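Local coordinates for protein LYND (Lyngbya aestuarii, PDB 4V1T) that probably uses ATP and magnesium to cyclise cysteine residues of precursor peptides into thiazolines, as a YcaO-type cyclodehydratase, at residues F740-G745 with P770-F775; A556-N561 with L622-H627; E468-Q473 with D479-R484. All blocks are in the same frame, centred on the assembly; numbering follows the deposited sequence.

In the fold
The three contacts follow one another along the chain; none nests in or crosses another. Interaction 3 comes first and closes a short loop, with five residues between its segments, holding helix 467-473 against the loop that leads to strand 491-498. Interaction 2 then spans 60 residues, bringing the C-terminal part of helix 538-561 to strand 621-626, an edge strand of a three-stranded antiparallel sheet. Interaction 1 closes the last loop, around helix 748-755, and lays the C-terminal tail beside 740-745. It also joins the other two: Tyr-560 and Trp-559 of interaction 2 bond to the backbone of Phe-740 and Thr-771, and Asp-479 of interaction 3 bonds to Ser-742.

Interaction 1: F740-G745 with P770-F775; sequences FWSRFG and PTPMPF
Met-773 sets its terminal methyl over one face of the Phe-740 ring, within a C-terminal tail whose alternating prolines (Pro-770, Pro-772, Pro-774) match the PxPxP signature of azoline-forming YcaO enzymes. Atom CE stands 3.5 Å from the centroid of the Phe-740 ring, 27° off its normal, a CH-pi contact displaced toward the CD1-CE1 side. The 3.2 Å from Met-773 CE to Phe-740 CD1 is unusually short for two carbons and is doubtful. The sulfur lies farther back and oblique, Met-773 SD being 5.2 Å from the centroid of the Phe-740 ring, so the Met-aromatic contact is led by the methyl. Two bends in the methionine chain, chi2 -72° and chi3 -66°, fold CE back onto the ring. Phe-740 carries CG between its backbone N and carbonyl carbon, which turns the ring toward the tail; Arg-552 and Val-555 of helix 538-561 also touch it, and a bound magnesium ion lies about 7 Å from its side chain. Farther along, Ser-742 is the centre of an inverse gamma turn, closed by Arg-743 N to Trp-741 O at 2.8 Å. Its hydroxyl passes beside the Pro-772 ring while hydrogen-bonding to Asp-479 OD2. The closest approach of that hydroxyl to the tail is 3.9 Å, from Ser-742 OG to Pro-772 CB.

Interaction 2: A556-N561 with L622-H627; sequences ALWWYN and LGFGAH
Trp-558 and Trp-559, consecutive residues of helix 538-561, both reach strand 621-626 with the six-membered ends of their indoles. Trp-558 sends CZ3 to within 4.0 Å of Phe-624 CE1, the two side chains crossing at about a right angle. Leu-622 offers a single branch to both indoles: its CD2 lies at the edge of the Trp-558 ring, near the plane, 4.4 Å from Trp-558 CH2, and 4.2 Å from Trp-559 CZ3. One methyl thus touches the rims of both indoles. Both tryptophans place CG anti to the backbone N (chi1 159° in Trp-558, -179° in Trp-559), which swings the large rings out from the helix to bridge axes 12.4 Å apart. Ring packing continues within the helix, where Trp-559 CD1 sits 3.4 Å above the plane of the Tyr-560 ring, over its centre.

The polar bonds are made away from the touching carbons. Trp-558 NE1 donates to Tyr-674 O and Trp-559 NE1 to Thr-771 O, so each buried indole N-H is satisfied, which would restrain the rotation of each ring. Asn-561 ND2 reaches back one turn to Leu-557 O at 2.7 Å, nearly straight and in the carbonyl plane on a lone pair; the same nitrogen also bonds to Leu-749 O.

The contact packs a helix of the YcaO region, at 144°, on the edge strand of a three-stranded antiparallel sheet near the nucleotide site: the Phe-624 side chain is about 6 Å from a bound magnesium ion and about 8 Å from ADP. Leu-749 and Pro-753 of helix 748-755 pack on Tyr-560 and Asn-561, Phe-775 of the tail covers Leu-622, and Ala-607 of neighbouring strand 605-612 touches Phe-624.

Interaction 3: E468-Q473 with D479-R484; sequences ETLNEQ and DWIPQR
Ile-481 O is gripped by two side-chain donors, ND2 of Asn-471 and NE of Arg-467, the second from the start of the same helix 467-473. The bond from Asn-471 ND2 to Ile-481 O is 3.2 Å long and almost straight, with the acceptor in the asparagine amide plane. The other end of that amide takes the backbone N-H of the same residue: Ile-481 N donates to Asn-471 OD1 at 3.1 Å, also nearly straight, though the donor is tilted 24° from the carbonyl plane. One carboxamide thus satisfies both backbone polar groups of Ile-481, and the pair of bonds fixes which way the amide is flipped. With CG anti to its carbonyl carbon (chi1 -69°), Asn-471 extends from the helix straight to the loop.

The Trp-480 side chain crosses that of Asn-471 obliquely, the amide and ring planes 24° apart, and its CD1 comes 3.7 Å from Asn-471 CG. The 3.4 Å approach of Asn-471 ND2 to Trp-480 NE1 brings two donors together and is packing alone. Arg-526 makes a cation-pi contact with the same indole, and Pro-482 CA lies over one face of it.

An apolar contact adds to this: Leu-470 CD1 meets Ile-481 CD1 at 3.9 Å. Separately, Ile-481 CG1 packs against a polar atom, Asn-471 OD1, at 3.6 Å. With an alanine in place of Asn-471, both amide bonds are gone, and Ile-481 N is likely to be left without this acceptor and the loop freer to shift against the helix. The arrangement is an asparagine side-chain amide bonded to both the N-H and the C=O of one extended residue, much as a peptide group would be, joining helix 467-473 to the loop before strand 491-498 at the surface of the YcaO family region.

Interaction 1: F740-G745 with P770-F775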
loop_
_atom_site.group_PDB
_atom_site.type_symbol
_atom_site.label_atom_id
_atom_site.label_comp_id
_atom_site.label_asym_id
_atom_site.label_seq_id
_atom_site.Cartn_x
_atom_site.Cartn_y
_atom_site.Cartn_z
ATOM N N PHE B 740 2.441 8.008 36.244
ATOM C CA PHE B 740 1.104 8.523 36.540
ATOM C C PHE B 740 0.167 7.444 37.078
ATOM O O PHE B 740 -1.052 7.618 37.101
ATOM C CB PHE B 740 0.486 9.211 35.310
ATOM C CG PHE B 740 0.292 8.316 34.102
ATOM C CD1 PHE B 740 -0.570 7.231 34.139
ATOM C CD2 PHE B 740 0.898 8.629 32.901
ATOM C CE1 PHE B 740 -0.770 6.444 33.019
ATOM C CE2 PHE B 740 0.695 7.844 31.773
ATOM C CZ PHE B 740 -0.133 6.750 31.833
ATOM N N TRP B 741 0.747 6.338 37.528
ATOM C CA TRP B 741 0.006 5.297 38.231
ATOM C C TRP B 741 0.017 5.605 39.728
ATOM O O TRP B 741 0.783 6.456 40.183
ATOM C CB TRP B 741 0.622 3.921 37.946
ATOM C CG TRP B 741 0.509 3.489 36.504
ATOM C CD1 TRP B 741 -0.257 4.065 35.530
ATOM C CD2 TRP B 741 1.170 2.380 35.889
ATOM N NE1 TRP B 741 -0.110 3.382 34.341
ATOM C CE2 TRP B 741 0.763 2.345 34.537
ATOM C CE3 TRP B 741 2.069 1.410 36.348
ATOM C CZ2 TRP B 741 1.229 1.384 33.643
ATOM C CZ3 TRP B 741 2.531 0.456 35.456
ATOM C CH2 TRP B 741 2.108 0.448 34.122
ATOM N N SER B 742 -0.841 4.925 40.486
ATOM C CA SER B 742 -1.010 5.211 41.910
ATOM C C SER B 742 0.151 4.688 42.765
ATOM O O SER B 742 0.010 3.699 43.489
ATOM C CB SER B 742 -2.329 4.618 42.411
ATOM O OG SER B 742 -3.445 5.203 41.743
ATOM N N ARG B 743 1.289 5.371 42.682
ATOM C CA ARG B 743 2.481 5.010 43.461
ATOM C C ARG B 743 2.866 6.186 44.352
ATOM O O ARG B 743 3.363 7.196 43.869
ATOM C CB ARG B 743 3.631 4.611 42.534
ATOM C CG ARG B 743 3.246 3.479 41.579
ATOM C CD ARG B 743 4.390 3.071 40.690
ATOM N NE ARG B 743 4.111 1.867 39.914
ATOM C CZ ARG B 743 4.973 1.325 39.059
ATOM N NH1 ARG B 743 6.159 1.886 38.851
ATOM N NH2 ARG B 743 4.649 0.224 38.399
ATOM N N PHE B 744 2.629 6.043 45.654
ATOM C CA PHE B 744 2.651 7.178 46.570
ATOM C C PHE B 744 3.809 7.162 47.557
ATOM O O PHE B 744 3.685 7.676 48.674
ATOM C CB PHE B 744 1.327 7.238 47.344
ATOM C CG PHE B 744 0.117 7.335 46.463
ATOM C CD1 PHE B 744 0.157 8.068 45.285
ATOM C CD2 PHE B 744 -1.068 6.711 46.819
ATOM C CE1 PHE B 744 -0.948 8.161 44.466
ATOM C CE2 PHE B 744 -2.187 6.806 46.006
ATOM C CZ PHE B 744 -2.131 7.532 44.832
ATOM N N GLY B 745 4.937 6.595 47.148
ATOM C CA GLY B 745 6.151 6.667 47.954
ATOM C C GLY B 745 6.659 8.098 48.025
ATOM O O GLY B 745 6.326 8.925 47.178
ATOM N N PRO B 770 -7.803 9.746 45.181
ATOM C CA PRO B 770 -8.214 8.353 45.324
ATOM C C PRO B 770 -8.661 7.732 44.002
ATOM O O PRO B 770 -8.830 6.518 43.926
ATOM C CB PRO B 770 -9.383 8.433 46.311
ATOM C CG PRO B 770 -9.966 9.769 46.064
ATOM C CD PRO B 770 -8.814 10.667 45.730
ATOM N N THR B 771 -8.868 8.564 42.984
ATOM C CA THR B 771 -9.253 8.086 41.666
ATOM C C THR B 771 -8.016 7.783 40.823
ATOM O O THR B 771 -7.259 8.695 40.505
ATOM C CB THR B 771 -10.107 9.111 40.918
ATOM O OG1 THR B 771 -11.276 9.405 41.684
ATOM C CG2 THR B 771 -10.535 8.566 39.545
ATOM N N PRO B 772 -7.801 6.503 40.460
ATOM C CA PRO B 772 -6.628 6.221 39.634
ATOM C C PRO B 772 -6.755 6.878 38.258
ATOM O O PRO B 772 -7.858 6.961 37.713
ATOM C CB PRO B 772 -6.622 4.688 39.520
ATOM C CG PRO B 772 -7.568 4.201 40.586
ATOM C CD PRO B 772 -8.572 5.283 40.767
ATOM N N MET B 773 -5.641 7.349 37.717
ATOM C CA MET B 773 -5.656 7.960 36.399
ATOM C C MET B 773 -6.079 6.886 35.389
ATOM O O MET B 773 -5.392 5.875 35.249
ATOM C CB MET B 773 -4.282 8.541 36.068
ATOM C CG MET B 773 -4.330 9.765 35.153
ATOM S SD MET B 773 -4.756 9.368 33.452
ATOM C CE MET B 773 -3.330 8.422 32.968
ATOM N N PRO B 774 -7.217 7.091 34.694
ATOM C CA PRO B 774 -7.872 5.974 33.993
ATOM C C PRO B 774 -7.106 5.428 32.787
ATOM O O PRO B 774 -7.129 4.227 32.533
ATOM C CB PRO B 774 -9.207 6.576 33.528
ATOM C CG PRO B 774 -9.264 7.960 34.083
ATOM C CD PRO B 774 -7.873 8.372 34.388
ATOM N N PHE B 775 -6.445 6.310 32.054
ATOM C CA PHE B 775 -5.763 5.929 30.826
ATOM C C PHE B 775 -4.304 5.577 31.087
ATOM O O PHE B 775 -3.508 5.484 30.152
ATOM C CB PHE B 775 -5.880 7.060 29.794
ATOM C CG PHE B 775 -7.304 7.467 29.501
ATOM C CD1 PHE B 775 -8.135 6.642 28.755
ATOM C CD2 PHE B 775 -7.814 8.670 29.974
ATOM C CE1 PHE B 775 -9.448 7.008 28.480
ATOM C CE2 PHE B 775 -9.119 9.039 29.710
ATOM C CZ PHE B 775 -9.937 8.207 28.959
#

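Interaction 2: A556-N561 with L622-H627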
loop_
_atom_site.group_PDB
_atom_site.type_symbol
_atom_site.label_atom_id
_atom_site.label_comp_id
_atom_site.label_asym_id
_atom_site.label_seq_id
_atom_site.Cartn_x
_atom_site.Cartn_y
_atom_site.Cartn_z
ATOM N N ALA B 556 1.536 12.956 36.854
ATOM C CA ALA B 556 1.428 12.440 38.227
ATOM C C ALA B 556 1.275 13.578 39.230
ATOM O O ALA B 556 0.410 13.534 40.095
ATOM C CB ALA B 556 2.641 11.593 38.574
ATOM N N LEU B 557 2.119 14.594 39.101
ATOM C CA LEU B 557 2.084 15.742 39.995
ATOM C C LEU B 557 0.720 16.401 39.957
ATOM O O LEU B 557 0.107 16.656 40.997
ATOM C CB LEU B 557 3.162 16.759 39.597
ATOM C CG LEU B 557 4.626 16.320 39.750
ATOM C CD1 LEU B 557 5.563 17.458 39.386
ATOM C CD2 LEU B 557 4.934 15.817 41.155
ATOM N N TRP B 558 0.247 16.674 38.747
ATOM C CA TRP B 558 -1.028 17.346 38.551
ATOM C C TRP B 558 -2.198 16.510 39.045
ATOM O O TRP B 558 -3.042 16.992 39.808
ATOM C CB TRP B 558 -1.214 17.682 37.071
ATOM C CG TRP B 558 -2.641 17.901 36.654
ATOM C CD1 TRP B 558 -3.481 18.893 37.067
ATOM C CD2 TRP B 558 -3.383 17.110 35.714
ATOM N NE1 TRP B 558 -4.710 18.760 36.454
ATOM C CE2 TRP B 558 -4.669 17.679 35.613
ATOM C CE3 TRP B 558 -3.080 15.980 34.946
ATOM C CZ2 TRP B 558 -5.653 17.147 34.781
ATOM C CZ3 TRP B 558 -4.055 15.456 34.121
ATOM C CH2 TRP B 558 -5.328 16.039 34.045
ATOM N N TRP B 559 -2.235 15.253 38.619
ATOM C CA TRP B 559 -3.379 14.388 38.872
ATOM C C TRP B 559 -3.581 14.044 40.346
ATOM O O TRP B 559 -4.692 14.124 40.868
ATOM C CB TRP B 559 -3.232 13.094 38.072
ATOM C CG TRP B 559 -4.378 12.163 38.250
ATOM C CD1 TRP B 559 -4.477 11.151 39.162
ATOM C CD2 TRP B 559 -5.596 12.154 37.508
ATOM N NE1 TRP B 559 -5.680 10.509 39.027
ATOM C CE2 TRP B 559 -6.386 11.106 38.018
ATOM C CE3 TRP B 559 -6.095 12.925 36.452
ATOM C CZ2 TRP B 559 -7.648 10.818 37.517
ATOM C CZ3 TRP B 559 -7.348 12.638 35.957
ATOM C CH2 TRP B 559 -8.114 11.593 36.490
ATOM N N TYR B 560 -2.510 13.641 41.017
ATOM C CA TYR B 560 -2.632 13.100 42.364
ATOM C C TYR B 560 -2.635 14.183 43.434
ATOM O O TYR B 560 -3.183 13.979 44.518
ATOM C CB TYR B 560 -1.526 12.073 42.617
ATOM C CG TYR B 560 -1.733 10.838 41.785
ATOM C CD1 TYR B 560 -2.717 9.899 42.117
ATOM C CD2 TYR B 560 -0.992 10.628 40.624
ATOM C CE1 TYR B 560 -2.928 8.783 41.327
ATOM C CE2 TYR B 560 -1.194 9.519 39.839
ATOM C CZ TYR B 560 -2.161 8.601 40.188
ATOM O OH TYR B 560 -2.351 7.504 39.384
ATOM N N ASN B 561 -2.042 15.334 43.136
ATOM C CA ASN B 561 -2.203 16.502 43.998
ATOM C C ASN B 561 -3.476 17.263 43.629
ATOM O O ASN B 561 -3.862 18.190 44.321
ATOM C CB ASN B 561 -0.992 17.426 43.906
ATOM C CG ASN B 561 0.277 16.782 44.430
ATOM O OD1 ASN B 561 0.501 16.712 45.640
ATOM N ND2 ASN B 561 1.123 16.319 43.520
ATOM N N LEU B 622 -8.646 12.288 27.885
ATOM C CA LEU B 622 -7.503 13.156 27.941
ATOM C C LEU B 622 -6.272 12.479 27.346
ATOM O O LEU B 622 -6.238 11.258 27.159
ATOM C CB LEU B 622 -7.269 13.605 29.381
ATOM C CG LEU B 622 -7.410 12.511 30.427
ATOM C CD1 LEU B 622 -6.143 11.699 30.448
ATOM C CD2 LEU B 622 -7.696 13.097 31.796
ATOM N N GLY B 623 -5.272 13.287 27.027
ATOM C CA GLY B 623 -4.072 12.807 26.368
ATOM C C GLY B 623 -2.915 13.701 26.737
ATOM O O GLY B 623 -3.109 14.879 27.039
ATOM N N PHE B 624 -1.712 13.140 26.723
ATOM C CA PHE B 624 -0.538 13.847 27.224
ATOM C C PHE B 624 0.586 13.884 26.213
ATOM O O PHE B 624 0.630 13.081 25.272
ATOM C CB PHE B 624 -0.023 13.169 28.482
ATOM C CG PHE B 624 -1.093 12.738 29.415
ATOM C CD1 PHE B 624 -1.860 13.670 30.078
ATOM C CD2 PHE B 624 -1.318 11.391 29.647
ATOM C CE1 PHE B 624 -2.837 13.267 30.958
ATOM C CE2 PHE B 624 -2.289 10.980 30.523
ATOM C CZ PHE B 624 -3.048 11.919 31.184
ATOM N N GLY B 625 1.500 14.819 26.426
ATOM C CA GLY B 625 2.661 14.969 25.572
ATOM C C GLY B 625 3.657 15.918 26.205
ATOM O O GLY B 625 3.277 16.885 26.860
ATOM N N ALA B 626 4.936 15.623 26.027
ATOM C CA ALA B 626 5.999 16.513 26.452
ATOM C C ALA B 626 7.084 16.505 25.393
ATOM O O ALA B 626 7.329 15.488 24.750
ATOM C CB ALA B 626 6.565 16.081 27.805
ATOM N N HIS B 627 7.719 17.655 25.205
ATOM C CA HIS B 627 8.752 17.805 24.192
ATOM C C HIS B 627 9.495 19.097 24.479
ATOM O O HIS B 627 8.977 19.947 25.201
ATOM C CB HIS B 627 8.126 17.841 22.795
ATOM C CG HIS B 627 9.080 17.498 21.695
ATOM N ND1 HIS B 627 9.764 18.454 20.978
ATOM C CD2 HIS B 627 9.455 16.304 21.183
ATOM C CE1 HIS B 627 10.523 17.864 20.071
ATOM N NE2 HIS B 627 10.356 16.559 20.176
#

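Interaction 3: E468-Q473 with D479-R484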
loop_
_atom_site.group_PDB
_atom_site.type_symbol
_atom_site.label_atom_id
_atom_site.label_comp_id
_atom_site.label_asym_id
_atom_site.label_seq_id
_atom_site.Cartn_x
_atom_site.Cartn_y
_atom_site.Cartn_z
ATOM N N GLU B 468 -1.976 -6.666 49.575
ATOM C CA GLU B 468 -2.860 -7.745 49.144
ATOM C C GLU B 468 -4.312 -7.280 49.105
ATOM O O GLU B 468 -5.037 -7.544 48.133
ATOM C CB GLU B 468 -2.701 -8.964 50.049
ATOM C CG GLU B 468 -1.342 -9.649 49.894
ATOM C CD GLU B 468 -1.269 -10.993 50.592
ATOM O OE1 GLU B 468 -2.309 -11.468 51.083
ATOM O OE2 GLU B 468 -0.165 -11.582 50.651
ATOM N N THR B 469 -4.727 -6.579 50.151
ATOM C CA THR B 469 -6.071 -6.011 50.205
ATOM C C THR B 469 -6.249 -4.944 49.140
ATOM O O THR B 469 -7.279 -4.887 48.471
ATOM C CB THR B 469 -6.359 -5.390 51.580
ATOM O OG1 THR B 469 -6.162 -6.385 52.587
ATOM C CG2 THR B 469 -7.796 -4.856 51.656
ATOM N N LEU B 470 -5.233 -4.104 48.981
ATOM C CA LEU B 470 -5.304 -2.996 48.032
ATOM C C LEU B 470 -5.388 -3.500 46.604
ATOM O O LEU B 470 -6.142 -2.951 45.806
ATOM C CB LEU B 470 -4.105 -2.068 48.210
ATOM C CG LEU B 470 -4.092 -1.310 49.542
ATOM C CD1 LEU B 470 -2.745 -0.630 49.748
ATOM C CD2 LEU B 470 -5.224 -0.291 49.612
ATOM N N ASN B 471 -4.633 -4.552 46.290
ATOM C CA ASN B 471 -4.692 -5.177 44.971
ATOM C C ASN B 471 -6.043 -5.851 44.730
ATOM O O ASN B 471 -6.540 -5.890 43.606
ATOM C CB ASN B 471 -3.579 -6.208 44.812
ATOM C CG ASN B 471 -2.194 -5.580 44.749
ATOM O OD1 ASN B 471 -2.051 -4.378 44.562
ATOM N ND2 ASN B 471 -1.165 -6.403 44.893
ATOM N N GLU B 472 -6.628 -6.392 45.788
ATOM C CA GLU B 472 -7.927 -7.042 45.688
ATOM C C GLU B 472 -9.055 -6.029 45.492
ATOM O O GLU B 472 -10.064 -6.333 44.860
ATOM C CB GLU B 472 -8.182 -7.897 46.926
ATOM C CG GLU B 472 -9.614 -8.415 47.042
ATOM C CD GLU B 472 -9.708 -9.724 47.796
ATOM O OE1 GLU B 472 -8.658 -10.205 48.276
ATOM O OE2 GLU B 472 -10.831 -10.271 47.894
ATOM N N GLN B 473 -8.871 -4.825 46.023
ATOM C CA GLN B 473 -9.880 -3.780 45.931
ATOM C C GLN B 473 -9.605 -2.818 44.774
ATOM O O GLN B 473 -10.428 -1.961 44.473
ATOM C CB GLN B 473 -9.944 -2.999 47.246
ATOM C CG GLN B 473 -10.433 -3.814 48.440
ATOM C CD GLN B 473 -11.795 -4.455 48.209
ATOM O OE1 GLN B 473 -12.044 -5.581 48.643
ATOM N NE2 GLN B 473 -12.687 -3.742 47.526
ATOM N N ASP B 479 -2.201 -0.617 38.669
ATOM C CA ASP B 479 -1.853 -0.180 40.027
ATOM C C ASP B 479 -1.518 -1.376 40.926
ATOM O O ASP B 479 -1.818 -1.375 42.115
ATOM C CB ASP B 479 -2.989 0.642 40.647
ATOM C CG ASP B 479 -3.097 2.036 40.063
ATOM O OD1 ASP B 479 -2.238 2.431 39.257
ATOM O OD2 ASP B 479 -4.040 2.754 40.450
ATOM N N TRP B 480 -0.892 -2.395 40.350
ATOM C CA TRP B 480 -0.527 -3.583 41.093
ATOM C C TRP B 480 0.698 -3.292 41.940
ATOM O O TRP B 480 1.707 -2.802 41.435
ATOM C CB TRP B 480 -0.239 -4.740 40.144
ATOM C CG TRP B 480 0.016 -6.039 40.853
ATOM C CD1 TRP B 480 -0.906 -6.818 41.487
ATOM C CD2 TRP B 480 1.272 -6.714 40.983
ATOM N NE1 TRP B 480 -0.301 -7.937 42.015
ATOM C CE2 TRP B 480 1.037 -7.899 41.715
ATOM C CE3 TRP B 480 2.577 -6.434 40.549
ATOM C CZ2 TRP B 480 2.055 -8.803 42.026
ATOM C CZ3 TRP B 480 3.588 -7.336 40.857
ATOM C CH2 TRP B 480 3.321 -8.506 41.594
ATOM N N ILE B 481 0.597 -3.584 43.237
ATOM C CA ILE B 481 1.707 -3.373 44.157
ATOM C C ILE B 481 2.466 -4.677 44.307
ATOM O O ILE B 481 1.914 -5.638 44.829
ATOM C CB ILE B 481 1.225 -2.902 45.539
ATOM C CG1 ILE B 481 0.251 -1.723 45.387
ATOM C CG2 ILE B 481 2.419 -2.512 46.421
ATOM C CD1 ILE B 481 -0.520 -1.405 46.661
ATOM N N PRO B 482 3.735 -4.721 43.869
ATOM C CA PRO B 482 4.443 -5.990 43.976
ATOM C C PRO B 482 4.860 -6.301 45.397
ATOM O O PRO B 482 4.762 -5.436 46.264
ATOM C CB PRO B 482 5.676 -5.795 43.083
ATOM C CG PRO B 482 5.804 -4.331 42.850
ATOM C CD PRO B 482 4.629 -3.626 43.464
ATOM N N GLN B 483 5.300 -7.531 45.632
ATOM C CA GLN B 483 5.882 -7.902 46.914
ATOM C C GLN B 483 7.148 -7.076 47.128
ATOM O O GLN B 483 7.679 -6.483 46.184
ATOM C CB GLN B 483 6.209 -9.398 46.959
ATOM C CG GLN B 483 5.026 -10.319 46.694
ATOM C CD GLN B 483 5.450 -11.753 46.463
ATOM O OE1 GLN B 483 6.564 -12.138 46.797
ATOM N NE2 GLN B 483 4.564 -12.548 45.881
ATOM N N ARG B 484 7.636 -7.036 48.362
ATOM C CA ARG B 484 8.840 -6.277 48.651
ATOM C C ARG B 484 10.059 -6.979 48.102
ATOM O O ARG B 484 10.069 -8.182 47.915
ATOM C CB ARG B 484 9.001 -6.031 50.157
ATOM C CG ARG B 484 8.121 -4.905 50.675
ATOM C CD ARG B 484 8.654 -4.315 51.956
ATOM N NE ARG B 484 9.378 -3.067 51.724
ATOM C CZ ARG B 484 8.923 -1.846 52.009
ATOM N NH1 ARG B 484 7.725 -1.660 52.551
ATOM N NH2 ARG B 484 9.684 -0.797 51.755
#